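Local coordinates for protein sialidase B (Streptococcus pneumoniae serotype 4, PDB 4XJW) that removes terminal sialic acid residues joined by alpha-(2->3), alpha-(2->6) or alpha-(2->8) linkages from oligosaccharides, glycoproteins and glycolipids, at residues Y205-T210 against Y633-R638; D224-Y227 against H231-K234; V268-D273 against S279-S284. The protein carries 1 engineered substitution. One frame throughout, in Å; residues are numbered along the deposited sequence.

Contact 1 (Y205-T210 against Y633-R638); sequences YFRIPT and YDSWSR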
loop_
_atom_site.group_PDB
_atom_site.type_symbol
_atom_site.label_atom_id
_atom_site.label_comp_id
_atom_site.label_asym_id
_atom_site.label_seq_id
_atom_site.Cartn_x
_atom_site.Cartn_y
_atom_site.Cartn_z
ATOM N N TYR A 205 -3.907 6.678 3.935
ATOM C CA TYR A 205 -3.572 5.717 2.870
ATOM C C TYR A 205 -2.213 5.083 3.112
ATOM O O TYR A 205 -1.340 5.699 3.722
ATOM C CB TYR A 205 -3.620 6.392 1.491
ATOM C CG TYR A 205 -4.920 7.136 1.296
ATOM C CD1 TYR A 205 -6.076 6.461 0.891
ATOM C CD2 TYR A 205 -5.011 8.482 1.615
ATOM C CE1 TYR A 205 -7.289 7.130 0.762
ATOM C CE2 TYR A 205 -6.211 9.159 1.493
ATOM C CZ TYR A 205 -7.335 8.483 1.079
ATOM O OH TYR A 205 -8.515 9.169 0.990
ATOM N N PHE A 206 -2.047 3.850 2.640
ATOM C CA PHE A 206 -0.782 3.129 2.794
ATOM C C PHE A 206 -0.480 2.386 1.521
ATOM O O PHE A 206 -1.394 1.913 0.839
ATOM C CB PHE A 206 -0.844 2.143 3.966
ATOM C CG PHE A 206 -1.096 2.807 5.271
ATOM C CD1 PHE A 206 -0.051 3.367 5.987
ATOM C CD2 PHE A 206 -2.388 2.936 5.749
ATOM C CE1 PHE A 206 -0.285 4.026 7.168
ATOM C CE2 PHE A 206 -2.633 3.575 6.950
ATOM C CZ PHE A 206 -1.582 4.135 7.655
ATOM N N ARG A 207 0.808 2.291 1.193
ATOM C CA ARG A 207 1.254 1.555 0.012
ATOM C C ARG A 207 2.654 1.039 0.288
ATOM O O ARG A 207 3.345 1.514 1.199
ATOM C CB ARG A 207 1.290 2.425 -1.265
ATOM C CG ARG A 207 -0.066 2.588 -2.016
ATOM C CD ARG A 207 0.127 2.566 -3.549
ATOM N NE ARG A 207 0.602 1.295 -4.085
ATOM C CZ ARG A 207 1.055 1.121 -5.332
ATOM N NH1 ARG A 207 1.089 2.153 -6.170
ATOM N NH2 ARG A 207 1.477 -0.092 -5.746
ATOM N N ILE A 208 3.070 0.069 -0.517
ATOM C CA ILE A 208 4.452 -0.412 -0.549
ATOM C C ILE A 208 4.891 -1.095 0.763
ATOM O O ILE A 208 5.810 -0.633 1.434
ATOM C CB ILE A 208 5.475 0.713 -0.897
ATOM C CG1 ILE A 208 4.921 1.724 -1.909
ATOM C CG2 ILE A 208 6.736 0.104 -1.471
ATOM C CD1 ILE A 208 4.496 1.119 -3.245
ATOM N N PRO A 209 4.244 -2.211 1.119
ATOM C CA PRO A 209 4.547 -2.906 2.377
ATOM C C PRO A 209 5.850 -3.684 2.307
ATOM O O PRO A 209 6.247 -4.163 1.234
ATOM C CB PRO A 209 3.401 -3.906 2.494
ATOM C CG PRO A 209 2.992 -4.175 1.062
ATOM C CD PRO A 209 3.144 -2.854 0.375
ATOM N N THR A 210 6.493 -3.840 3.462
ATOM C CA THR A 210 7.665 -4.704 3.609
ATOM C C THR A 210 7.492 -5.555 4.870
ATOM O O THR A 210 6.705 -5.210 5.763
ATOM C CB THR A 210 8.998 -3.925 3.685
ATOM O OG1 THR A 210 9.197 -3.433 5.016
ATOM C CG2 THR A 210 9.027 -2.752 2.678
ATOM N N TYR A 633 -5.674 -4.691 -3.726
ATOM C CA TYR A 633 -6.417 -3.913 -4.711
ATOM C C TYR A 633 -5.556 -3.767 -5.932
ATOM O O TYR A 633 -4.370 -4.118 -5.927
ATOM C CB TYR A 633 -6.840 -2.539 -4.161
ATOM C CG TYR A 633 -5.783 -1.447 -4.174
ATOM C CD1 TYR A 633 -4.663 -1.508 -3.345
ATOM C CD2 TYR A 633 -5.911 -0.357 -5.016
ATOM C CE1 TYR A 633 -3.703 -0.490 -3.358
ATOM C CE2 TYR A 633 -4.980 0.663 -5.036
ATOM C CZ TYR A 633 -3.876 0.603 -4.202
ATOM O OH TYR A 633 -2.952 1.630 -4.241
ATOM N N ASP A 634 -6.156 -3.274 -7.001
ATOM C CA ASP A 634 -5.385 -3.064 -8.204
ATOM C C ASP A 634 -4.782 -1.662 -8.165
ATOM O O ASP A 634 -5.457 -0.665 -8.439
ATOM C CB ASP A 634 -6.258 -3.270 -9.430
ATOM C CG ASP A 634 -5.455 -3.257 -10.707
ATOM O OD1 ASP A 634 -4.490 -2.469 -10.786
ATOM O OD2 ASP A 634 -5.795 -4.031 -11.628
ATOM N N SER A 635 -3.508 -1.595 -7.798
ATOM C CA SER A 635 -2.837 -0.317 -7.571
ATOM C C SER A 635 -2.401 0.361 -8.876
ATOM O O SER A 635 -1.803 1.441 -8.847
ATOM C CB SER A 635 -1.648 -0.497 -6.616
ATOM O OG SER A 635 -0.592 -1.193 -7.259
ATOM N N TRP A 636 -2.700 -0.263 -10.012
ATOM C CA TRP A 636 -2.483 0.382 -11.298
ATOM C C TRP A 636 -3.764 1.054 -11.770
ATOM O O TRP A 636 -3.726 2.109 -12.403
ATOM C CB TRP A 636 -2.013 -0.633 -12.344
ATOM C CG TRP A 636 -1.508 0.011 -13.620
ATOM C CD1 TRP A 636 -2.204 0.228 -14.773
ATOM C CD2 TRP A 636 -0.188 0.499 -13.849
ATOM N NE1 TRP A 636 -1.392 0.821 -15.708
ATOM C CE2 TRP A 636 -0.148 1.001 -15.164
ATOM C CE3 TRP A 636 0.968 0.559 -13.071
ATOM C CZ2 TRP A 636 1.006 1.562 -15.716
ATOM C CZ3 TRP A 636 2.114 1.116 -13.621
ATOM C CH2 TRP A 636 2.123 1.611 -14.934
ATOM N N SER A 637 -4.904 0.440 -11.471
ATOM C CA SER A 637 -6.174 0.928 -12.015
ATOM C C SER A 637 -6.514 2.355 -11.592
ATOM O O SER A 637 -6.472 2.687 -10.416
ATOM C CB SER A 637 -7.324 0.007 -11.603
ATOM O OG SER A 637 -8.569 0.606 -11.935
ATOM N N ARG A 638 -6.891 3.191 -12.560
ATOM C CA ARG A 638 -7.322 4.557 -12.240
ATOM C C ARG A 638 -8.734 4.599 -11.650
ATOM O O ARG A 638 -9.239 5.674 -11.324
ATOM C CB ARG A 638 -7.233 5.462 -13.487
ATOM C CG ARG A 638 -5.818 5.724 -13.986
ATOM C CD ARG A 638 -4.749 5.859 -12.896
ATOM N NE ARG A 638 -4.615 7.215 -12.350
ATOM C CZ ARG A 638 -3.602 7.622 -11.579
ATOM N NH1 ARG A 638 -2.629 6.783 -11.253
ATOM N NH2 ARG A 638 -3.559 8.872 -11.126
#

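Contact 2 (D224-Y227 against H231-K234); sequences DARY and HDSK. With DMS (dimethyl sulfoxide), chain C.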
loop_
_atom_site.group_PDB
_atom_site.type_symbol
_atom_site.label_atom_id
_atom_site.label_comp_id
_atom_site.label_asym_id
_atom_site.label_seq_id
_atom_site.Cartn_x
_atom_site.Cartn_y
_atom_site.Cartn_z
ATOM N N ASP A 224 4.930 2.886 3.215
ATOM C CA ASP A 224 4.667 4.284 2.873
ATOM C C ASP A 224 3.360 4.689 3.541
ATOM O O ASP A 224 2.318 4.097 3.258
ATOM C CB ASP A 224 4.434 4.439 1.366
ATOM C CG ASP A 224 5.706 4.457 0.529
ATOM O OD1 ASP A 224 6.755 3.896 0.904
ATOM O OD2 ASP A 224 5.615 5.029 -0.581
ATOM N N ALA A 225 3.426 5.677 4.429
ATOM C CA ALA A 225 2.253 6.309 5.002
ATOM C C ALA A 225 1.954 7.465 4.039
ATOM O O ALA A 225 2.681 8.459 4.019
ATOM C CB ALA A 225 2.561 6.823 6.405
ATOM N N ARG A 226 0.918 7.311 3.220
ATOM C CA ARG A 226 0.671 8.259 2.142
ATOM C C ARG A 226 -0.495 9.177 2.494
ATOM O O ARG A 226 -1.618 8.720 2.760
ATOM C CB ARG A 226 0.445 7.516 0.821
ATOM C CG ARG A 226 1.646 6.670 0.378
ATOM C CD ARG A 226 1.675 6.475 -1.130
ATOM N NE ARG A 226 2.897 5.794 -1.551
ATOM C CZ ARG A 226 3.173 5.467 -2.806
ATOM N NH1 ARG A 226 2.305 5.756 -3.772
ATOM N NH2 ARG A 226 4.314 4.857 -3.091
ATOM N N TYR A 227 -0.222 10.480 2.509
ATOM C CA TYR A 227 -1.202 11.434 3.025
ATOM C C TYR A 227 -2.131 12.004 1.957
ATOM O O TYR A 227 -3.314 12.206 2.232
ATOM C CB TYR A 227 -0.507 12.553 3.823
ATOM C CG TYR A 227 0.185 12.020 5.048
ATOM C CD1 TYR A 227 1.459 11.455 4.958
ATOM C CD2 TYR A 227 -0.449 12.039 6.290
ATOM C CE1 TYR A 227 2.090 10.930 6.078
ATOM C CE2 TYR A 227 0.179 11.510 7.426
ATOM C CZ TYR A 227 1.447 10.966 7.302
ATOM O OH TYR A 227 2.090 10.442 8.402
ATOM N N HIS A 231 -1.360 8.451 -4.373
ATOM C CA HIS A 231 -0.388 8.856 -5.397
ATOM C C HIS A 231 1.076 8.673 -4.977
ATOM O O HIS A 231 1.447 8.937 -3.822
ATOM C CB HIS A 231 -0.556 10.331 -5.766
ATOM C CG HIS A 231 -1.881 10.678 -6.359
ATOM N ND1 HIS A 231 -2.454 9.973 -7.396
ATOM C CD2 HIS A 231 -2.739 11.691 -6.075
ATOM C CE1 HIS A 231 -3.610 10.527 -7.721
ATOM N NE2 HIS A 231 -3.802 11.574 -6.934
ATOM N N ASP A 232 1.913 8.251 -5.923
ATOM C CA ASP A 232 3.353 8.305 -5.719
ATOM C C ASP A 232 3.779 9.770 -5.582
ATOM O O ASP A 232 3.021 10.681 -5.937
ATOM C CB ASP A 232 4.130 7.741 -6.917
ATOM C CG ASP A 232 3.883 6.265 -7.177
ATOM O OD1 ASP A 232 3.199 5.596 -6.389
ATOM O OD2 ASP A 232 4.383 5.783 -8.225
ATOM N N SER A 233 5.003 9.996 -5.123
ATOM C CA SER A 233 5.610 11.329 -5.138
ATOM C C SER A 233 5.498 11.951 -6.542
ATOM O O SER A 233 5.566 11.212 -7.521
ATOM C CB SER A 233 7.078 11.231 -4.736
ATOM O OG SER A 233 7.206 10.668 -3.441
ATOM N N LYS A 234 5.330 13.276 -6.673
ATOM C CA LYS A 234 5.304 14.246 -5.579
ATOM C C LYS A 234 4.051 14.078 -4.713
ATOM O O LYS A 234 2.951 13.860 -5.221
ATOM C CB LYS A 234 5.346 15.671 -6.164
ATOM C CG LYS A 234 4.178 15.983 -7.101
ATOM C CD LYS A 234 4.315 17.330 -7.809
ATOM C CE LYS A 234 3.119 17.551 -8.731
ATOM N NZ LYS A 234 2.950 18.963 -9.178
HETATM S S DMS C . 6.160 2.461 -6.272
HETATM O O DMS C . 6.126 3.458 -5.147
HETATM C C1 DMS C . 4.461 2.236 -6.866
HETATM C C2 DMS C . 6.831 3.327 -7.718
#

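Contact 3 (V268-D273 against S279-S284); sequences VYWPRD and SQISGS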
loop_
_atom_site.group_PDB
_atom_site.type_symbol
_atom_site.label_atom_id
_atom_site.label_comp_id
_atom_site.label_asym_id
_atom_site.label_seq_id
_atom_site.Cartn_x
_atom_site.Cartn_y
_atom_site.Cartn_z
ATOM N N VAL A 268 -6.866 12.854 5.528
ATOM C CA VAL A 268 -7.725 13.514 4.547
ATOM C C VAL A 268 -8.448 12.479 3.705
ATOM O O VAL A 268 -7.855 11.483 3.276
ATOM C CB VAL A 268 -6.910 14.425 3.600
ATOM C CG1 VAL A 268 -7.836 15.231 2.698
ATOM C CG2 VAL A 268 -6.010 15.350 4.401
ATOM N N TYR A 269 -9.738 12.698 3.489
ATOM C CA TYR A 269 -10.470 11.934 2.496
ATOM C C TYR A 269 -10.123 12.498 1.123
ATOM O O TYR A 269 -10.546 13.596 0.774
ATOM C CB TYR A 269 -11.979 12.047 2.725
ATOM C CG TYR A 269 -12.753 11.459 1.578
ATOM C CD1 TYR A 269 -12.950 10.085 1.479
ATOM C CD2 TYR A 269 -13.256 12.275 0.562
ATOM C CE1 TYR A 269 -13.638 9.541 0.402
ATOM C CE2 TYR A 269 -13.948 11.742 -0.508
ATOM C CZ TYR A 269 -14.138 10.373 -0.581
ATOM O OH TYR A 269 -14.829 9.849 -1.651
ATOM N N TRP A 270 -9.345 11.754 0.347
ATOM C CA TRP A 270 -8.951 12.215 -0.977
ATOM C C TRP A 270 -10.066 11.909 -1.964
ATOM O O TRP A 270 -10.600 10.802 -1.978
ATOM C CB TRP A 270 -7.648 11.542 -1.414
ATOM C CG TRP A 270 -6.731 12.495 -2.117
ATOM C CD1 TRP A 270 -6.445 12.538 -3.460
ATOM C CD2 TRP A 270 -6.040 13.591 -1.522
ATOM N NE1 TRP A 270 -5.587 13.574 -3.720
ATOM C CE2 TRP A 270 -5.320 14.236 -2.549
ATOM C CE3 TRP A 270 -5.933 14.075 -0.212
ATOM C CZ2 TRP A 270 -4.508 15.355 -2.300
ATOM C CZ3 TRP A 270 -5.135 15.167 0.029
ATOM C CH2 TRP A 270 -4.436 15.802 -1.006
ATOM N N PRO A 271 -10.424 12.893 -2.800
ATOM C CA PRO A 271 -11.545 12.716 -3.732
ATOM C C PRO A 271 -11.319 11.594 -4.752
ATOM O O PRO A 271 -10.200 11.422 -5.268
ATOM C CB PRO A 271 -11.658 14.091 -4.415
ATOM C CG PRO A 271 -10.304 14.723 -4.246
ATOM C CD PRO A 271 -9.791 14.219 -2.916
ATOM N N ARG A 272 -12.387 10.841 -5.021
ATOM C CA ARG A 272 -12.352 9.708 -5.947
ATOM C C ARG A 272 -13.114 9.976 -7.254
ATOM O O ARG A 272 -13.186 9.115 -8.124
ATOM C CB ARG A 272 -12.890 8.446 -5.265
ATOM C CG ARG A 272 -12.301 8.185 -3.867
ATOM C CD ARG A 272 -12.499 6.730 -3.399
ATOM N NE ARG A 272 -11.714 5.861 -4.267
ATOM C CZ ARG A 272 -12.232 5.159 -5.275
ATOM N NH1 ARG A 272 -13.538 5.144 -5.472
ATOM N NH2 ARG A 272 -11.446 4.446 -6.071
ATOM N N ASP A 273 -13.698 11.162 -7.405
ATOM C CA ASP A 273 -14.415 11.483 -8.648
ATOM C C ASP A 273 -13.468 11.744 -9.816
ATOM O O ASP A 273 -12.287 12.006 -9.621
ATOM C CB ASP A 273 -15.283 12.703 -8.428
ATOM C CG ASP A 273 -14.467 13.919 -8.125
ATOM O OD1 ASP A 273 -14.087 14.076 -6.935
ATOM O OD2 ASP A 273 -14.182 14.700 -9.065
ATOM N N SER A 279 -5.807 15.127 -8.191
ATOM C CA SER A 279 -5.281 16.134 -7.279
ATOM C C SER A 279 -4.111 15.537 -6.519
ATOM O O SER A 279 -4.180 14.391 -6.037
ATOM C CB SER A 279 -6.339 16.613 -6.288
ATOM O OG SER A 279 -7.400 17.269 -6.970
ATOM N N GLN A 280 -3.038 16.306 -6.418
ATOM C CA GLN A 280 -1.790 15.787 -5.891
ATOM C C GLN A 280 -1.075 16.871 -5.101
ATOM O O GLN A 280 -0.900 17.975 -5.600
ATOM C CB GLN A 280 -0.933 15.326 -7.069
ATOM C CG GLN A 280 0.367 14.670 -6.705
ATOM C CD GLN A 280 1.069 14.084 -7.917
ATOM O OE1 GLN A 280 0.893 14.565 -9.038
ATOM N NE2 GLN A 280 1.850 13.025 -7.702
ATOM N N ILE A 281 -0.684 16.566 -3.865
ATOM C CA ILE A 281 0.042 17.517 -3.040
ATOM C C ILE A 281 1.354 17.831 -3.745
ATOM O O ILE A 281 2.144 16.936 -4.030
ATOM C CB ILE A 281 0.335 16.967 -1.633
ATOM C CG1 ILE A 281 -0.964 16.615 -0.901
ATOM C CG2 ILE A 281 1.164 17.994 -0.837
ATOM C CD1 ILE A 281 -0.771 16.105 0.544
ATOM N N SER A 282 1.572 19.103 -4.048
ATOM C CA SER A 282 2.628 19.465 -4.982
ATOM C C SER A 282 3.771 20.294 -4.412
ATOM O O SER A 282 4.729 20.583 -5.128
ATOM C CB SER A 282 2.030 20.164 -6.204
ATOM O OG SER A 282 1.161 19.301 -6.908
ATOM N N GLY A 283 3.687 20.663 -3.136
ATOM C CA GLY A 283 4.739 21.446 -2.511
ATOM C C GLY A 283 5.450 20.776 -1.344
ATOM O O GLY A 283 6.239 21.421 -0.652
ATOM N N SER A 284 5.189 19.485 -1.142
ATOM C CA SER A 284 5.734 18.737 -0.004
ATOM C C SER A 284 6.923 17.875 -0.365
ATOM O O SER A 284 6.988 17.298 -1.454
ATOM C CB SER A 284 4.655 17.839 0.599
ATOM O OG SER A 284 5.162 17.105 1.708
#

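Contact 1 (Y205-T210 against Y633-R638)
Arg207 is bent twice, at chi2 and again at chi3 (65°), and this fold in the chain lays its guanidinium group against Ser635, whose own OG sits between backbone N and carbonyl carbon (chi1 71°). Ser635 meets the flat group over a face: its CB stands 3.3 Å above the guanidinium plane, near the rim. Ser635 OG is only 2.8 Å from Arg207 NH2, but the angle is too poor for a hydrogen bond; the hydroxyl bonds instead to Arg581. Ile208 CD1 lies over the rim of the opposite face, so the group is held between neighbours. Tyr633 reaches in with its hydroxyl, placing OH 3.3 Å from Arg207 CD, with ring and guanidinium planes nearly perpendicular (82°). A salt bridge from Arg207 NE to Glu631 should limit the rotation of the group. Asp634 shapes the loop through an Asx turn, OD1 accepting from Trp636 N at 2.9 Å. Arg207, Arg519 and Arg581 probably form the arginine triad that in family 33 sialidases receives the sialic acid carboxylate, a task for cationic side chains. Strand 205-213 lies at the border of a four-stranded antiparallel sheet, beside strand 219-226, and meets here the loop that follows strand 626-631.

Contact 2 (D224-Y227 against H231-K234)
Arg226 NH1 is gripped by two oxygens from the turn that follows its strand: the carboxylate of Asp232 and the backbone carbonyl of Thr230. The bond to Asp232 OD1 is 2.8 Å long and close to straight (160° at the hydrogen), and it forms part of a salt bridge. Asp232 OD1 offers its anti lone pair and lies near the guanidinium plane, at the edge, while the carboxylate itself is turned almost perpendicular to that plane (85°). The two side chains run alongside each other and point the same way. Arg226 can do this because its chain is extended from CG to NE, which carries the flat end past the backbone of His231, whose O lies 3.7 Å from Arg226 CD.

A second acid holds a different edge of the guanidinium, that of NE and NH2. Asp224, two residues earlier on the strand, receives both Arg226 NE and Arg226 NH2 on its single OD2 atom, at 3.0 and 2.8 Å, a side-on grip that limits rotation of the group. Arg226 NH2 also donates to the oxygen of a bound dimethyl sulfoxide, probably from the crystallisation liquor, 3.1 Å away, and the methyl carbon C2 of that molecule approaches Asp232 OD2 at 3.5 Å. An arginine suits this buried place because its planar donors can serve several acceptors at once. Ile208, Ile237 and Ile288 pack around its side chain, and the ring of His231 meets that of His642 edge-to-face.

By similarity Asp232 is the proton acceptor of the active site, and Arg226 would then be a second-shell residue that positions its carboxylate. Such a loop-borne acid, beside the probable substrate-binding Arg207, is characteristic of the catalytic site of glycosyl hydrolase family 33 sialidases.

Contact 3 (V268-D273 against S279-S284)
Trp270 presents the edge of its indole to the backbone of 279-284, while Ile281 comes to the far end of the same ring system at a slant. At the pyrrole side, NE1 donates to Ser279 O over 2.8 Å, and the bond is nearly straight (166°). The oxygen lies in the ring plane, but seen from the carbonyl the donor stands well above its plane, 50° out of it. Ser279 CB is also near, 4.0 Å from NE1, whereas the Ser279 hydroxyl turns to the carbonyl of Leu276. At the benzene side, Ile281 CG1 packs 3.6 Å from Trp270 CH2, and Ile281 CD1 touches the same carbon from 4.0 Å.

The indole reaches this position through an unusual first torsion, chi1 -140°, away from the staggered values. Pro271 follows in sequence and lays its CD 3.5 Å above one face of the ring, offset toward the rim. His642 and Phe388 add edge-to-face contacts, so aromatic neighbours from other loops join in enclosing it. The small side chain of Ser279 probably leaves the ring room to reach the main chain.

One side chain thus combines two kinds of contact: on a buried tryptophan, the polar N-H is satisfied by a main-chain carbonyl, and the hydrocarbon end lies against an aliphatic branch, joining two portions of one irregular loop.

In the fold
After the N-terminal lectin-like part, the chain enters strand 205-213, which opens contact 1, and turns back as strand 219-226. Contact 2 then closes a short loop between strands 219-226 and 237-244. After strand 255-256 comes a long loop, and contact 3 ties two parts of it together before strand 286-294. Contacts 2 and 3 follow in series, both nested inside the very large loop that contact 1 closes only near the C terminus. Probable hydrogen bonds link them: Tyr205 O with Arg226 N, Tyr205 OH with Trp270 N and, weakly, Asp232 O with Gln280 NE2. Bringing strand 205-213 against the loop after strand 626-631 is consistent with the two ends of the propeller region meeting.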